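Long-range contact in microcin B17-processing protein McbB (PDB 6GRH), which is needed to process the inactive microcin B17 precursor, McbA, into the active antibiotic peptide: residues Y172-G182 / H193-E204. Residues are numbered along the deposited sequence; the frame is centred on the assembly and turned at random.
Sequences YYLKESFRIDG and HFCHIERWLSRE. With ZN (zinc ion), chain F; SO4 (sulfate ion), chain G.
Asp-181 meets the first turn of helix 193-204 with its whole carboxylate. OD2 of Asp-181 accepts a hydrogen bond from His-193 ND1 (2.7 Å), nearly in the imidazole plane and on the syn lone pair, while Gln-170 NE2 donates to the same oxygen. Tyr-172 OH donates to the syn lone pair of Asp-181 OD1 at 2.8 Å, and water 3 links OD1 to Trp-200 NE1. With both oxygens held, the carboxylate can hardly turn. Asp-181 CB sits over the centre of the His-196 ring, a CH-pi contact; His-196 ND1 is hydrogen-bonded to Cys-192 O. His-193 and Tyr-172 form an offset T-shaped (edge-to-face) pair, the histidine giving the edge, planes at 89°. One helical turn after His-196, Trp-200 carries the guanidinium of Arg-179 flat on one face in a cation-pi stack, NH1 centred over the indole; a bend at chi2 (-73°) folds the chain so that CD also rests on the five-membered ring. Leu-174 CD2 packs against Trp-200 CB at 3.7 Å.

Toward the hairpin turn the packing gives way to water and looser charges. Glu-204 OE2 reaches Arg-179 NH2 only as a long salt bridge of 3.9 Å, although water 1 joins the two groups, and the exposed Lys-175 makes a similarly long one from NZ to Glu-204 OE1. The contact thus lays a helix against a beta-hairpin of the mixed sheet, closed by a type II' turn from Leu-174 to Ser-177, and this helix carries Cys-195 of the four-cysteine zinc site completed by Cys-192, Cys-290 and Cys-292.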
ATOM      1  N   TYR B 172      20.262   8.446   8.604  1.00 23.27           N
ATOM      2  CA  TYR B 172      19.920   8.694  10.007  1.00 23.95           C
ATOM      3  C   TYR B 172      19.185   7.443  10.527  1.00 24.04           C
ATOM      4  O   TYR B 172      18.864   6.533   9.747  1.00 22.73           O
ATOM      5  CB  TYR B 172      19.042   9.978  10.146  1.00 24.18           C
ATOM      6  CG  TYR B 172      17.823   9.949   9.279  1.00 23.47           C
ATOM      7  CD1 TYR B 172      17.886  10.320   7.946  1.00 23.38           C
ATOM      8  CD2 TYR B 172      16.617   9.459   9.764  1.00 23.95           C
ATOM      9  CE1 TYR B 172      16.781  10.258   7.128  1.00 23.33           C
ATOM     10  CE2 TYR B 172      15.506   9.381   8.955  1.00 23.41           C
ATOM     11  CZ  TYR B 172      15.586   9.777   7.649  1.00 23.31           C
ATOM     12  OH  TYR B 172      14.504   9.672   6.842  1.00 23.57           O
ATOM     13  N   TYR B 173      18.938   7.416  11.830  1.00 24.98           N
ATOM     14  CA  TYR B 173      18.361   6.282  12.498  1.00 25.58           C
ATOM     15  C   TYR B 173      17.003   6.656  13.054  1.00 26.39           C
ATOM     16  O   TYR B 173      16.804   7.748  13.534  1.00 26.15           O
ATOM     17  CB  TYR B 173      19.293   5.771  13.587  1.00 26.19           C
ATOM     18  CG  TYR B 173      20.634   5.347  13.031  1.00 25.92           C
ATOM     19  CD1 TYR B 173      20.864   4.031  12.634  1.00 25.46           C
ATOM     20  CD2 TYR B 173      21.669   6.282  12.860  1.00 26.08           C
ATOM     21  CE1 TYR B 173      22.098   3.640  12.108  1.00 25.31           C
ATOM     22  CE2 TYR B 173      22.904   5.910  12.335  1.00 26.23           C
ATOM     23  CZ  TYR B 173      23.114   4.578  11.951  1.00 25.80           C
ATOM     24  OH  TYR B 173      24.331   4.219  11.418  1.00 26.09           O
ATOM     25  N   LEU B 174      16.059   5.733  12.954  1.00 27.16           N
ATOM     26  CA  LEU B 174      14.719   5.947  13.461  1.00 28.55           C
ATOM     27  C   LEU B 174      14.264   4.627  14.018  1.00 29.36           C
ATOM     28  O   LEU B 174      14.214   3.643  13.274  1.00 27.89           O
ATOM     29  CB  LEU B 174      13.762   6.408  12.360  1.00 28.71           C
ATOM     30  CG  LEU B 174      12.267   6.507  12.720  1.00 29.56           C
ATOM     31  CD1 LEU B 174      12.053   7.470  13.859  1.00 30.71           C
ATOM     32  CD2 LEU B 174      11.494   6.909  11.475  1.00 29.28           C
ATOM     33  N   LYS B 175      14.004   4.628  15.324  1.00 30.65           N
ATOM     34  CA  LYS B 175      13.602   3.453  16.091  1.00 33.36           C
ATOM     35  C   LYS B 175      14.630   2.329  15.935  1.00 33.31           C
ATOM     36  O   LYS B 175      15.765   2.503  16.365  1.00 32.93           O
ATOM     37  CB  LYS B 175      12.162   3.068  15.718  1.00 34.84           C
ATOM     38  CG  LYS B 175      11.186   4.162  16.141  1.00 36.64           C
ATOM     39  CD  LYS B 175       9.746   3.691  16.007  1.00 38.95           C
ATOM     40  CE  LYS B 175       8.766   4.708  16.570  1.00 41.15           C
ATOM     41  NZ  LYS B 175       7.548   4.008  17.067  1.00 43.30           N
ATOM     42  N   GLU B 176      14.286   1.220  15.277  1.00 33.57           N
ATOM     43  CA  GLU B 176      15.256   0.138  15.056  1.00 33.15           C
ATOM     44  C   GLU B 176      15.739   0.095  13.607  1.00 30.12           C
ATOM     45  O   GLU B 176      16.239  -0.943  13.161  1.00 28.74           O
ATOM     46  CB  GLU B 176      14.625  -1.199  15.454  1.00 36.57           C
ATOM     47  CG  GLU B 176      14.262  -1.264  16.920  1.00 41.48           C
ATOM     48  CD  GLU B 176      13.508  -2.525  17.308  1.00 46.55           C
ATOM     49  OE1 GLU B 176      12.648  -2.999  16.523  1.00 49.89           O
ATOM     50  OE2 GLU B 176      13.771  -3.031  18.423  1.00 51.53           O
ATOM     51  N   SER B 177      15.576   1.193  12.861  1.00 27.81           N
ATOM     52  CA  SER B 177      15.973   1.231  11.470  1.00 26.96           C
ATOM     53  C   SER B 177      17.077   2.222  11.165  1.00 25.67           C
ATOM     54  O   SER B 177      17.241   3.249  11.856  1.00 25.86           O
ATOM     55  CB  SER B 177      14.787   1.553  10.571  1.00 27.42           C
ATOM     56  OG  SER B 177      14.395   2.909  10.732  1.00 28.77           O
ATOM     57  N   PHE B 178      17.802   1.899  10.109  1.00 24.07           N
ATOM     58  CA  PHE B 178      18.710   2.826   9.438  1.00 23.35           C
ATOM     59  C   PHE B 178      17.988   3.258   8.155  1.00 22.78           C
ATOM     60  O   PHE B 178      17.546   2.435   7.360  1.00 22.34           O
ATOM     61  CB  PHE B 178      20.038   2.145   9.169  1.00 22.88           C
ATOM     62  CG  PHE B 178      21.039   3.012   8.449  1.00 22.65           C
ATOM     63  CD1 PHE B 178      21.335   4.280   8.907  1.00 22.79           C
ATOM     64  CD2 PHE B 178      21.653   2.557   7.295  1.00 22.48           C
ATOM     65  CE1 PHE B 178      22.242   5.082   8.237  1.00 22.93           C
ATOM     66  CE2 PHE B 178      22.568   3.347   6.619  1.00 22.17           C
ATOM     67  CZ  PHE B 178      22.863   4.619   7.088  1.00 22.21           C
ATOM     68  N   ARG B 179      17.849   4.558   7.968  1.00 22.99           N
ATOM     69  CA  ARG B 179      17.153   5.133   6.816  1.00 23.17           C
ATOM     70  C   ARG B 179      18.118   5.831   5.891  1.00 22.86           C
ATOM     71  O   ARG B 179      18.932   6.635   6.339  1.00 23.47           O
ATOM     72  CB  ARG B 179      16.141   6.175   7.290  1.00 24.13           C
ATOM     73  CG  ARG B 179      15.096   5.618   8.228  1.00 25.52           C
ATOM     74  CD  ARG B 179      14.127   4.765   7.467  1.00 26.22           C
ATOM     75  NE  ARG B 179      13.114   4.216   8.368  1.00 27.42           N
ATOM     76  CZ  ARG B 179      11.960   3.672   7.985  1.00 28.07           C
ATOM     77  NH1 ARG B 179      11.602   3.610   6.703  1.00 27.89           N
ATOM     78  NH2 ARG B 179      11.141   3.217   8.919  1.00 29.14           N
ATOM     79  N   ILE B 180      18.012   5.557   4.602  1.00 22.41           N
ATOM     80  CA  ILE B 180      18.730   6.323   3.617  1.00 22.55           C
ATOM     81  C   ILE B 180      17.646   6.928   2.734  1.00 22.23           C
ATOM     82  O   ILE B 180      16.909   6.208   2.059  1.00 21.56           O
ATOM     83  CB  ILE B 180      19.687   5.465   2.771  1.00 22.64           C
ATOM     84  CG1 ILE B 180      20.731   4.765   3.661  1.00 22.99           C
ATOM     85  CG2 ILE B 180      20.343   6.330   1.694  1.00 22.68           C
ATOM     86  CD1 ILE B 180      21.523   3.721   2.915  1.00 23.30           C
ATOM     87  N   ASP B 181      17.560   8.253   2.717  1.00 22.12           N
ATOM     88  CA  ASP B 181      16.563   8.900   1.890  1.00 22.09           C
ATOM     89  C   ASP B 181      16.873   8.701   0.415  1.00 21.83           C
ATOM     90  O   ASP B 181      18.011   8.423   0.017  1.00 22.38           O
ATOM     91  CB  ASP B 181      16.471  10.408   2.194  1.00 22.46           C
ATOM     92  CG  ASP B 181      15.930  10.706   3.567  1.00 22.99           C
ATOM     93  OD1 ASP B 181      15.298   9.804   4.203  1.00 22.58           O
ATOM     94  OD2 ASP B 181      16.146  11.876   4.015  1.00 23.65           O
ATOM     95  N   GLY B 182      15.847   8.820  -0.406  1.00 21.92           N
ATOM     96  CA  GLY B 182      16.037   8.960  -1.835  1.00 21.89           C
ATOM     97  C   GLY B 182      16.896  10.173  -2.141  1.00 22.15           C
ATOM     98  O   GLY B 182      17.052  11.071  -1.319  1.00 22.39           O
ATOM     99  N   HIS B 193      14.493  15.452   2.173  1.00 23.24           N
ATOM    100  CA  HIS B 193      14.485  14.768   3.461  1.00 23.26           C
ATOM    101  C   HIS B 193      13.174  14.879   4.249  1.00 23.61           C
ATOM    102  O   HIS B 193      12.710  13.907   4.845  1.00 22.81           O
ATOM    103  CB  HIS B 193      15.552  15.338   4.349  1.00 23.36           C
ATOM    104  CG  HIS B 193      15.459  14.873   5.754  1.00 23.12           C
ATOM    105  ND1 HIS B 193      15.701  13.569   6.116  1.00 22.67           N
ATOM    106  CD2 HIS B 193      15.160  15.541   6.895  1.00 23.61           C
ATOM    107  CE1 HIS B 193      15.544  13.453   7.426  1.00 23.40           C
ATOM    108  NE2 HIS B 193      15.223  14.634   7.924  1.00 23.49           N
ATOM    109  N   PHE B 194      12.601  16.072   4.273  1.00 24.49           N
ATOM    110  CA  PHE B 194      11.391  16.319   5.076  1.00 25.04           C
ATOM    111  C   PHE B 194      10.197  15.551   4.485  1.00 24.73           C
ATOM    112  O   PHE B 194       9.368  15.014   5.221  1.00 24.02           O
ATOM    113  CB  PHE B 194      11.184  17.824   5.286  1.00 25.94           C
ATOM    114  CG  PHE B 194      12.283  18.438   6.091  1.00 26.27           C
ATOM    115  CD1 PHE B 194      12.401  18.145   7.450  1.00 26.72           C
ATOM    116  CD2 PHE B 194      13.275  19.194   5.483  1.00 26.83           C
ATOM    117  CE1 PHE B 194      13.463  18.626   8.189  1.00 27.50           C
ATOM    118  CE2 PHE B 194      14.331  19.714   6.224  1.00 27.30           C
ATOM    119  CZ  PHE B 194      14.432  19.424   7.573  1.00 27.88           C
ATOM    120  N   CYS B 195      10.175  15.409   3.157  1.00 24.80           N
ATOM    121  CA  CYS B 195       9.221  14.528   2.511  1.00 25.31           C
ATOM    122  C   CYS B 195       9.331  13.082   3.012  1.00 24.61           C
ATOM    123  O   CYS B 195       8.302  12.411   3.198  1.00 25.14           O
ATOM    124  CB  CYS B 195       9.346  14.589   0.985  1.00 26.11           C
ATOM    125  SG  CYS B 195       8.857  16.164   0.266  1.00 26.71           S
ATOM    126  N   HIS B 196      10.562  12.621   3.237  1.00 24.12           N
ATOM    127  CA  HIS B 196      10.840  11.267   3.703  1.00 24.01           C
ATOM    128  C   HIS B 196      10.467  11.064   5.161  1.00 25.20           C
ATOM    129  O   HIS B 196       9.701  10.105   5.508  1.00 24.69           O
ATOM    130  CB  HIS B 196      12.310  10.884   3.460  1.00 23.18           C
ATOM    131  CG  HIS B 196      12.598  10.577   2.033  1.00 22.93           C
ATOM    132  ND1 HIS B 196      12.805  11.556   1.088  1.00 23.26           N
ATOM    133  CD2 HIS B 196      12.624   9.395   1.367  1.00 22.77           C
ATOM    134  CE1 HIS B 196      12.997  10.990  -0.089  1.00 23.46           C
ATOM    135  NE2 HIS B 196      12.883   9.680   0.051  1.00 23.08           N
ATOM    136  N   ILE B 197      10.970  11.944   6.016  0.50 25.63           N
ATOM    137  CA  ILE B 197      10.824  11.758   7.457  0.50 26.79           C
ATOM    138  C   ILE B 197       9.340  11.833   7.875  0.50 27.58           C
ATOM    139  O   ILE B 197       8.908  11.094   8.745  0.50 27.54           O
ATOM    140  CB  ILE B 197      11.713  12.744   8.235  0.50 27.41           C
ATOM    141  CG1 ILE B 197      11.975  12.231   9.650  0.50 28.19           C
ATOM    142  CG2 ILE B 197      11.101  14.126   8.267  0.50 27.98           C
ATOM    143  CD1 ILE B 197      13.240  12.799  10.233  0.50 28.70           C
ATOM    144  N   GLU B 198       8.558  12.665   7.191  1.00 28.12           N
ATOM    145  CA  GLU B 198       7.103  12.725   7.406  1.00 29.54           C
ATOM    146  C   GLU B 198       6.381  11.450   6.955  1.00 29.27           C
ATOM    147  O   GLU B 198       5.432  11.009   7.602  1.00 29.50           O
ATOM    148  CB  GLU B 198       6.510  13.961   6.722  1.00 31.12           C
ATOM    149  CG  GLU B 198       6.981  15.258   7.396  1.00 32.62           C
ATOM    150  CD  GLU B 198       6.513  15.413   8.842  1.00 34.56           C
ATOM    151  OE1 GLU B 198       5.429  14.869   9.164  1.00 35.28           O
ATOM    152  OE2 GLU B 198       7.217  16.100   9.633  1.00 35.13           O
ATOM    153  N   ARG B 199       6.811  10.869   5.848  1.00 28.55           N
ATOM    154  CA  ARG B 199       6.294   9.559   5.429  1.00 29.43           C
ATOM    155  C   ARG B 199       6.554   8.491   6.513  1.00 29.64           C
ATOM    156  O   ARG B 199       5.624   7.743   6.865  1.00 30.72           O
ATOM    157  CB  ARG B 199       6.878   9.140   4.082  1.00 29.33           C
ATOM    158  CG  ARG B 199       6.328   7.841   3.503  1.00 30.33           C
ATOM    159  CD  ARG B 199       4.947   8.033   2.934  1.00 32.00           C
ATOM    160  NE  ARG B 199       4.392   6.798   2.387  1.00 33.80           N
ATOM    161  CZ  ARG B 199       3.694   5.878   3.067  1.00 34.72           C
ATOM    162  NH1 ARG B 199       3.450   5.977   4.383  1.00 34.42           N
ATOM    163  NH2 ARG B 199       3.246   4.818   2.408  1.00 35.88           N
ATOM    164  N   TRP B 200       7.761   8.439   7.071  1.00 28.27           N
ATOM    165  CA  TRP B 200       8.084   7.422   8.087  1.00 29.50           C
ATOM    166  C   TRP B 200       7.398   7.705   9.429  1.00 30.55           C
ATOM    167  O   TRP B 200       6.904   6.770  10.083  1.00 29.40           O
ATOM    168  CB  TRP B 200       9.593   7.258   8.313  1.00 29.77           C
ATOM    169  CG  TRP B 200      10.444   7.140   7.060  1.00 29.53           C
ATOM    170  CD1 TRP B 200      11.664   7.706   6.870  1.00 28.99           C
ATOM    171  CD2 TRP B 200      10.138   6.436   5.845  1.00 29.59           C
ATOM    172  NE1 TRP B 200      12.134   7.410   5.629  1.00 28.65           N
ATOM    173  CE2 TRP B 200      11.231   6.624   4.978  1.00 29.45           C
ATOM    174  CE3 TRP B 200       9.051   5.654   5.409  1.00 31.26           C
ATOM    175  CZ2 TRP B 200      11.282   6.071   3.699  1.00 29.92           C
ATOM    176  CZ3 TRP B 200       9.093   5.106   4.126  1.00 31.41           C
ATOM    177  CH2 TRP B 200      10.201   5.323   3.285  1.00 31.08           C
ATOM    178  N   LEU B 201       7.341   8.976   9.840  1.00 30.99           N
ATOM    179  CA  LEU B 201       6.648   9.320  11.090  1.00 33.43           C
ATOM    180  C   LEU B 201       5.139   8.988  11.057  1.00 34.96           C
ATOM    181  O   LEU B 201       4.603   8.499  12.061  1.00 37.61           O
ATOM    182  CB  LEU B 201       6.896  10.765  11.507  1.00 33.52           C
ATOM    183  CG  LEU B 201       8.354  11.051  11.879  1.00 33.36           C
ATOM    184  CD1 LEU B 201       8.525  12.527  12.152  1.00 34.08           C
ATOM    185  CD2 LEU B 201       8.855  10.257  13.064  1.00 34.27           C
ATOM    186  N   SER B 202       4.503   9.230   9.911  0.50 35.43           N
ATOM    187  CA  SER B 202       3.120   8.841   9.652  0.50 36.54           C
ATOM    188  C   SER B 202       2.908   7.332   9.741  0.50 36.90           C
ATOM    189  O   SER B 202       2.010   6.879  10.445  0.50 37.29           O
ATOM    190  CB  SER B 202       2.669   9.341   8.267  0.50 36.78           C
ATOM    191  OG  SER B 202       3.114   8.493   7.203  0.50 37.30           O
ATOM    192  N   ARG B 203       3.733   6.568   9.028  1.00 36.73           N
ATOM    193  CA  ARG B 203       3.671   5.089   9.066  1.00 38.07           C
ATOM    194  C   ARG B 203       3.856   4.536  10.484  1.00 39.84           C
ATOM    195  O   ARG B 203       3.231   3.527  10.825  1.00 40.27           O
ATOM    196  CB  ARG B 203       4.677   4.444   8.104  1.00 37.64           C
ATOM    197  CG  ARG B 203       4.849   2.924   8.267  1.00 38.75           C
ATOM    198  CD  ARG B 203       5.742   2.323   7.185  1.00 39.43           C
ATOM    199  NE  ARG B 203       5.106   2.441   5.866  1.00 40.36           N
ATOM    200  CZ  ARG B 203       5.744   2.454   4.696  1.00 42.02           C
ATOM    201  NH1 ARG B 203       7.072   2.359   4.627  1.00 42.73           N
ATOM    202  NH2 ARG B 203       5.042   2.583   3.569  1.00 43.67           N
ATOM    203  N   GLU B 204       4.688   5.178  11.308  1.00 41.52           N
ATOM    204  CA  GLU B 204       4.907   4.702  12.702  1.00 45.01           C
ATOM    205  C   GLU B 204       3.770   5.002  13.686  1.00 45.78           C
ATOM    206  O   GLU B 204       3.733   4.430  14.789  1.00 47.12           O
ATOM    207  CB  GLU B 204       6.213   5.250  13.281  1.00 46.34           C
ATOM    208  CG  GLU B 204       7.448   4.891  12.466  1.00 48.09           C
ATOM    209  CD  GLU B 204       7.990   3.491  12.680  1.00 50.30           C
ATOM    210  OE1 GLU B 204       7.334   2.641  13.319  1.00 53.16           O
ATOM    211  OE2 GLU B 204       9.112   3.256  12.195  1.00 53.40           O
TER
HETATM  212 ZN    ZN F 401      10.213  18.026   0.679  1.00 26.00          ZN
HETATM  213  S   SO4 G 402       1.484   3.004   5.124  1.00 49.91           S
HETATM  214  O1  SO4 G 402       1.929   1.836   5.916  1.00 54.24           O
HETATM  215  O2  SO4 G 402       0.007   3.107   5.104  1.00 53.37           O
HETATM  216  O3  SO4 G 402       2.014   4.227   5.769  1.00 53.25           O
HETATM  217  O4  SO4 G 402       1.980   2.836   3.746  1.00 51.27           O
HETATM  218  O   HOH W   1      11.570   3.158  11.724  1.00 43.55           O
HETATM  219  O   HOH W   2       8.957   2.049   6.911  1.00 44.12           O
HETATM  220  O   HOH W   3      14.496   7.279   4.087  1.00 30.16           O